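Local coordinates for protein lipase (Penicillium expansum, PDB 3G7N) that hydrolyses triacylglycerols and other acylglycerol lipids, releasing free fatty acids, as a secreted alkaline lipase of the alpha/beta-hydrolase superfamily, at residues Ala6-Leu11 against Ala215-Cys220; Ile140-Leu145 against Lys152-Asn157. One frame throughout, in Å; residues are numbered along the deposited sequence. Where two conformers were deposited one is given.

Both contacts reach the same mixed ten-strand sheet of this single-chain lipase, with about 20 Å between their centres. Contact 1 lies toward the rim, where the start of helix 8-23 meets the turn leading into the short strand 218-219 near one end of the sheet; contact 2 is buried, joining helix 133-148 to the interior strand 154-159. Along the chain contact 2 is nested within the loop that contact 1 closes, since A6-L11 and A215-C220 are 204 residues apart at their closest ends. The two meet directly where CD2 of L11 packs 3.8 Å from OD1 of N157, and both lie away from the catalytic residues S132, D188 and H241.

Contact 1: Ala6-Leu11 against Ala215-Cys220; sequences AAFPDL and ASTVKC
The phenyl ring of F8 turns its edge to the side-chain oxygen of T217, with CD1 of F8 3.2 Å from OG1 of T217. The oxygen lies near the plane of the ring, so T217 meets the ring at its edge. The same OG1 of T217 also sits 3.6 Å from CB of F8, tucked against the root of the side chain. The two side chains cross at about a right angle, and that of F8 leaves with CG opposite the backbone N (chi1 177°), which carries CD1 over to T217. The methyl branch of T217 serves a second neighbour: its CG2 reaches CB of A7 at 4.3 Å, a looser apolar touch. T217 thus divides its two branches between the successive residues A7 and F8, and its CA is 6.3 Å from CA of F8. No hydrogen bond spans the two segments.

The polar need of T217 is met within its own turn, where OG1 hydrogen-bonds to the carbonyl oxygen of T213; this bond probably helps hold the rotation of the side chain. On the helix side, F8 meets the ring of H12 with the planes only about 20° apart and also touches F245, while A7 and L11 rest on Y208 of strand 206-210. Backbone bonds of T217 with D4 and of V218 with Y209 tie the turn and the following strand to their neighbours. The contact brings the start of helix 8-23 against the turn entering strand 218-219, next to the outermost strand 2-3 of the sheet of an alpha/beta-hydrolase fold.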
loop_
_atom_site.group_PDB
_atom_site.type_symbol
_atom_site.label_atom_id
_atom_site.label_comp_id
_atom_site.label_asym_id
_atom_site.label_seq_id
_atom_site.Cartn_x
_atom_site.Cartn_y
_atom_site.Cartn_z
ATOM N N ALA A 6 18.041 -8.612 1.883
ATOM C CA ALA A 6 17.989 -7.604 2.936
ATOM C C ALA A 6 16.651 -6.865 2.989
ATOM O O ALA A 6 16.305 -6.297 4.021
ATOM C CB ALA A 6 19.136 -6.611 2.779
ATOM N N ALA A 7 15.924 -6.858 1.869
ATOM C CA ALA A 7 14.605 -6.215 1.779
ATOM C C ALA A 7 13.517 -7.008 2.490
ATOM O O ALA A 7 12.425 -6.477 2.739
ATOM C CB ALA A 7 14.231 -6.003 0.323
ATOM N N PHE A 8 13.751 -8.294 2.710
ATOM C CA PHE A 8 12.685 -9.195 3.137
ATOM C C PHE A 8 12.124 -8.847 4.524
ATOM O O PHE A 8 10.904 -8.824 4.707
ATOM C CB PHE A 8 13.117 -10.668 3.066
ATOM C CG PHE A 8 12.074 -11.631 3.558
ATOM C CD1 PHE A 8 11.152 -12.173 2.677
ATOM C CD2 PHE A 8 12.016 -12.010 4.881
ATOM C CE1 PHE A 8 10.176 -13.045 3.113
ATOM C CE2 PHE A 8 11.026 -12.883 5.325
ATOM C CZ PHE A 8 10.136 -13.432 4.419
ATOM N N PRO A 9 12.995 -8.558 5.510
ATOM C CA PRO A 9 12.422 -8.346 6.837
ATOM C C PRO A 9 11.399 -7.203 6.903
ATOM O O PRO A 9 10.354 -7.372 7.530
ATOM C CB PRO A 9 13.647 -8.051 7.710
ATOM C CG PRO A 9 14.748 -8.832 7.033
ATOM C CD PRO A 9 14.465 -8.696 5.554
ATOM N N ASP A 10 11.660 -6.108 6.203
ATOM C CA ASP A 10 10.703 -5.001 6.267
ATOM C C ASP A 10 9.413 -5.351 5.516
ATOM O O ASP A 10 8.328 -4.930 5.892
ATOM C CB ASP A 10 11.296 -3.684 5.754
ATOM C CG ASP A 10 12.290 -3.072 6.723
ATOM O OD1 ASP A 10 12.337 -3.528 7.883
ATOM O OD2 ASP A 10 12.941 -2.078 6.340
ATOM N N LEU A 11 9.523 -6.106 4.434
ATOM C CA LEU A 11 8.342 -6.448 3.650
ATOM C C LEU A 11 7.523 -7.520 4.362
ATOM O O LEU A 11 6.285 -7.514 4.304
ATOM C CB LEU A 11 8.746 -6.883 2.244
ATOM C CG LEU A 11 9.269 -5.743 1.372
ATOM C CD1 LEU A 11 10.053 -6.289 0.183
ATOM C CD2 LEU A 11 8.139 -4.817 0.932
ATOM N N ALA A 215 15.433 -15.746 0.993
ATOM C CA ALA A 215 16.372 -16.143 -0.054
ATOM C C ALA A 215 15.817 -15.863 -1.453
ATOM O O ALA A 215 16.564 -15.474 -2.364
ATOM C CB ALA A 215 16.734 -17.625 0.091
ATOM N N SER A 216 14.497 -15.949 -1.589
ATOM C CA SER A 216 13.848 -15.791 -2.889
ATOM C C SER A 216 13.541 -14.340 -3.227
ATOM O O SER A 216 12.967 -14.070 -4.261
ATOM C CB SER A 216 12.555 -16.606 -2.954
ATOM O OG SER A 216 11.555 -16.063 -2.106
ATOM N N THR A 217 13.826 -13.425 -2.303
ATOM C CA THR A 217 13.434 -12.025 -2.460
ATOM C C THR A 217 14.328 -11.268 -3.425
ATOM O O THR A 217 15.564 -11.318 -3.310
ATOM C CB THR A 217 13.415 -11.299 -1.107
ATOM O OG1 THR A 217 12.428 -11.905 -0.272
ATOM C CG2 THR A 217 13.077 -9.819 -1.297
ATOM N N VAL A 218 13.722 -10.617 -4.410
ATOM C CA VAL A 218 14.451 -9.844 -5.375
ATOM C C VAL A 218 13.968 -8.401 -5.433
ATOM O O VAL A 218 12.803 -8.108 -5.118
ATOM C CB VAL A 218 14.398 -10.479 -6.787
ATOM C CG1 VAL A 218 15.020 -11.875 -6.760
ATOM C CG2 VAL A 218 12.956 -10.558 -7.300
ATOM N N LYS A 219 14.861 -7.507 -5.847
ATOM C CA LYS A 219 14.510 -6.157 -6.236
ATOM C C LYS A 219 14.402 -6.086 -7.736
ATOM O O LYS A 219 15.314 -6.482 -8.460
ATOM C CB LYS A 219 15.588 -5.185 -5.755
ATOM C CG LYS A 219 15.322 -3.734 -6.096
ATOM C CD LYS A 219 16.483 -2.843 -5.632
ATOM C CE LYS A 219 16.083 -1.377 -5.608
ATOM N NZ LYS A 219 17.131 -0.522 -4.970
ATOM N N CYS A 220 13.255 -5.631 -8.211
ATOM C CA CYS A 220 12.932 -5.679 -9.627
ATOM C C CYS A 220 13.426 -4.431 -10.337
ATOM O O CYS A 220 13.586 -3.379 -9.725
ATOM C CB CYS A 220 11.415 -5.810 -9.787
ATOM S SG CYS A 220 10.698 -7.161 -8.825
#

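Contact 2: Ile140-Leu145 against Lys152-Asn157; sequences IAHVAL and KSLVSN
The imidazole of H142 presents an in-plane edge to S156: ND1 of H142 and OG of S156 share a 2.8 Å hydrogen bond in which either may be the donor, bent modestly to 156°. L154 approaches the same ring obliquely, its CD2 3.6 Å from CE1 of H142, and the ring of F180 also meets the imidazole. With CG anti to the backbone N (chi1 -179°), the H142 side chain extends from the helix to the strand. The other methyl of L154, CD1, packs 4.0 Å from CD1 of L145, one helical turn on, while CD2 of L154 also lies 3.4 Å from O of H142. Replacing H142 with an alanine would probably deprive the buried S156 hydroxyl of this partner and open a gap beside L154. The segments 140-145 and 154-157 run nearly antiparallel, at 167° with 8.7 Å between their axes, as expected when a helix returns across the sheet in a beta-alpha-beta unit, here strand 125-131, helix 133-148 and strand 154-159. Helix 97-120 flanks the helix at A141 and A144, and helix 167-175 touches it at V143.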
loop_
_atom_site.group_PDB
_atom_site.type_symbol
_atom_site.label_atom_id
_atom_site.label_comp_id
_atom_site.label_asym_id
_atom_site.label_seq_id
_atom_site.Cartn_x
_atom_site.Cartn_y
_atom_site.Cartn_z
ATOM N N ILE A 140 -2.063 5.691 -3.108
ATOM C CA ILE A 140 -2.522 7.066 -2.987
ATOM C C ILE A 140 -2.159 7.664 -1.638
ATOM O O ILE A 140 -1.758 8.838 -1.579
ATOM C CB ILE A 140 -4.031 7.226 -3.344
ATOM C CG1 ILE A 140 -4.450 8.702 -3.247
ATOM C CG2 ILE A 140 -4.918 6.292 -2.550
ATOM C CD1 ILE A 140 -3.728 9.620 -4.238
ATOM N N ALA A 141 -2.230 6.876 -0.557
ATOM C CA ALA A 141 -1.770 7.357 0.752
ATOM C C ALA A 141 -0.355 7.910 0.724
ATOM O O ALA A 141 -0.061 8.930 1.362
ATOM C CB ALA A 141 -1.870 6.250 1.807
ATOM N N HIS A 142 0.520 7.271 -0.030
ATOM C CA HIS A 142 1.899 7.714 -0.152
ATOM C C HIS A 142 1.964 9.179 -0.621
ATOM O O HIS A 142 2.664 10.012 -0.039
ATOM C CB HIS A 142 2.651 6.812 -1.137
ATOM C CG HIS A 142 4.086 7.185 -1.310
ATOM N ND1 HIS A 142 5.033 6.914 -0.352
ATOM C CD2 HIS A 142 4.721 7.847 -2.312
ATOM C CE1 HIS A 142 6.199 7.396 -0.755
ATOM N NE2 HIS A 142 6.045 7.928 -1.954
ATOM N N VAL A 143 1.209 9.489 -1.665
ATOM C CA VAL A 143 1.168 10.845 -2.210
ATOM C C VAL A 143 0.442 11.811 -1.269
ATOM O O VAL A 143 0.909 12.925 -1.033
ATOM C CB VAL A 143 0.496 10.840 -3.607
ATOM C CG1 VAL A 143 0.235 12.253 -4.103
ATOM C CG2 VAL A 143 1.359 10.089 -4.604
ATOM N N ALA A 144 -0.629 11.368 -0.629
ATOM C CA ALA A 144 -1.346 12.191 0.337
ATOM C C ALA A 144 -0.414 12.597 1.475
ATOM O O ALA A 144 -0.456 13.741 1.945
ATOM C CB ALA A 144 -2.553 11.430 0.898
ATOM N N LEU A 145 0.321 11.641 2.021
ATOM C CA LEU A 145 1.234 11.922 3.126
ATOM C C LEU A 145 2.415 12.788 2.688
ATOM O O LEU A 145 2.838 13.693 3.423
ATOM C CB LEU A 145 1.706 10.610 3.780
ATOM C CG LEU A 145 0.625 9.768 4.456
ATOM C CD1 LEU A 145 1.210 8.404 4.813
ATOM C CD2 LEU A 145 0.065 10.472 5.707
ATOM N N LYS A 152 8.680 15.230 6.561
ATOM C CA LYS A 152 8.820 13.931 7.231
ATOM C C LYS A 152 9.357 12.894 6.261
ATOM O O LYS A 152 8.864 12.792 5.125
ATOM C CB LYS A 152 7.467 13.459 7.762
ATOM C CG LYS A 152 6.865 14.367 8.816
ATOM C CD LYS A 152 7.698 14.418 10.098
ATOM C CE LYS A 152 7.216 15.562 10.994
ATOM N NZ LYS A 152 7.885 15.502 12.315
ATOM N N SER A 153 10.316 12.098 6.701
ATOM C CA SER A 153 10.685 10.897 5.973
ATOM C C SER A 153 9.477 9.973 5.868
ATOM O O SER A 153 8.552 10.060 6.681
ATOM C CB SER A 153 11.821 10.182 6.697
ATOM O OG SER A 153 12.429 9.217 5.862
ATOM N N LEU A 154 9.402 9.234 4.761
ATOM C CA LEU A 154 8.189 8.466 4.445
ATOM C C LEU A 154 8.602 7.218 3.676
ATOM O O LEU A 154 9.371 7.290 2.697
ATOM C CB LEU A 154 7.249 9.306 3.585
ATOM C CG LEU A 154 6.077 8.575 2.910
ATOM C CD1 LEU A 154 5.129 7.997 3.945
ATOM C CD2 LEU A 154 5.367 9.521 1.990
ATOM N N VAL A 155 8.090 6.071 4.106
ATOM C CA VAL A 155 8.186 4.819 3.345
ATOM C C VAL A 155 6.823 4.159 3.303
ATOM O O VAL A 155 6.135 4.049 4.335
ATOM C CB VAL A 155 9.185 3.857 3.991
ATOM C CG1 VAL A 155 9.289 2.560 3.156
ATOM C CG2 VAL A 155 10.565 4.521 4.133
ATOM N N SER A 156 6.405 3.795 2.103
ATOM C CA SER A 156 5.107 3.159 1.926
ATOM C C SER A 156 5.312 1.800 1.268
ATOM O O SER A 156 6.096 1.680 0.300
ATOM C CB SER A 156 4.208 4.032 1.048
ATOM O OG SER A 156 3.998 5.321 1.652
ATOM N N ASN A 157 4.579 0.794 1.744
ATOM C CA ASN A 157 4.677 -0.577 1.217
ATOM C C ASN A 157 3.315 -1.067 0.769
ATOM O O ASN A 157 2.466 -1.379 1.610
ATOM C CB ASN A 157 5.232 -1.511 2.293
ATOM C CG ASN A 157 6.663 -1.175 2.671
ATOM O OD1 ASN A 157 7.554 -1.196 1.828
ATOM N ND2 ASN A 157 6.884 -0.860 3.948
#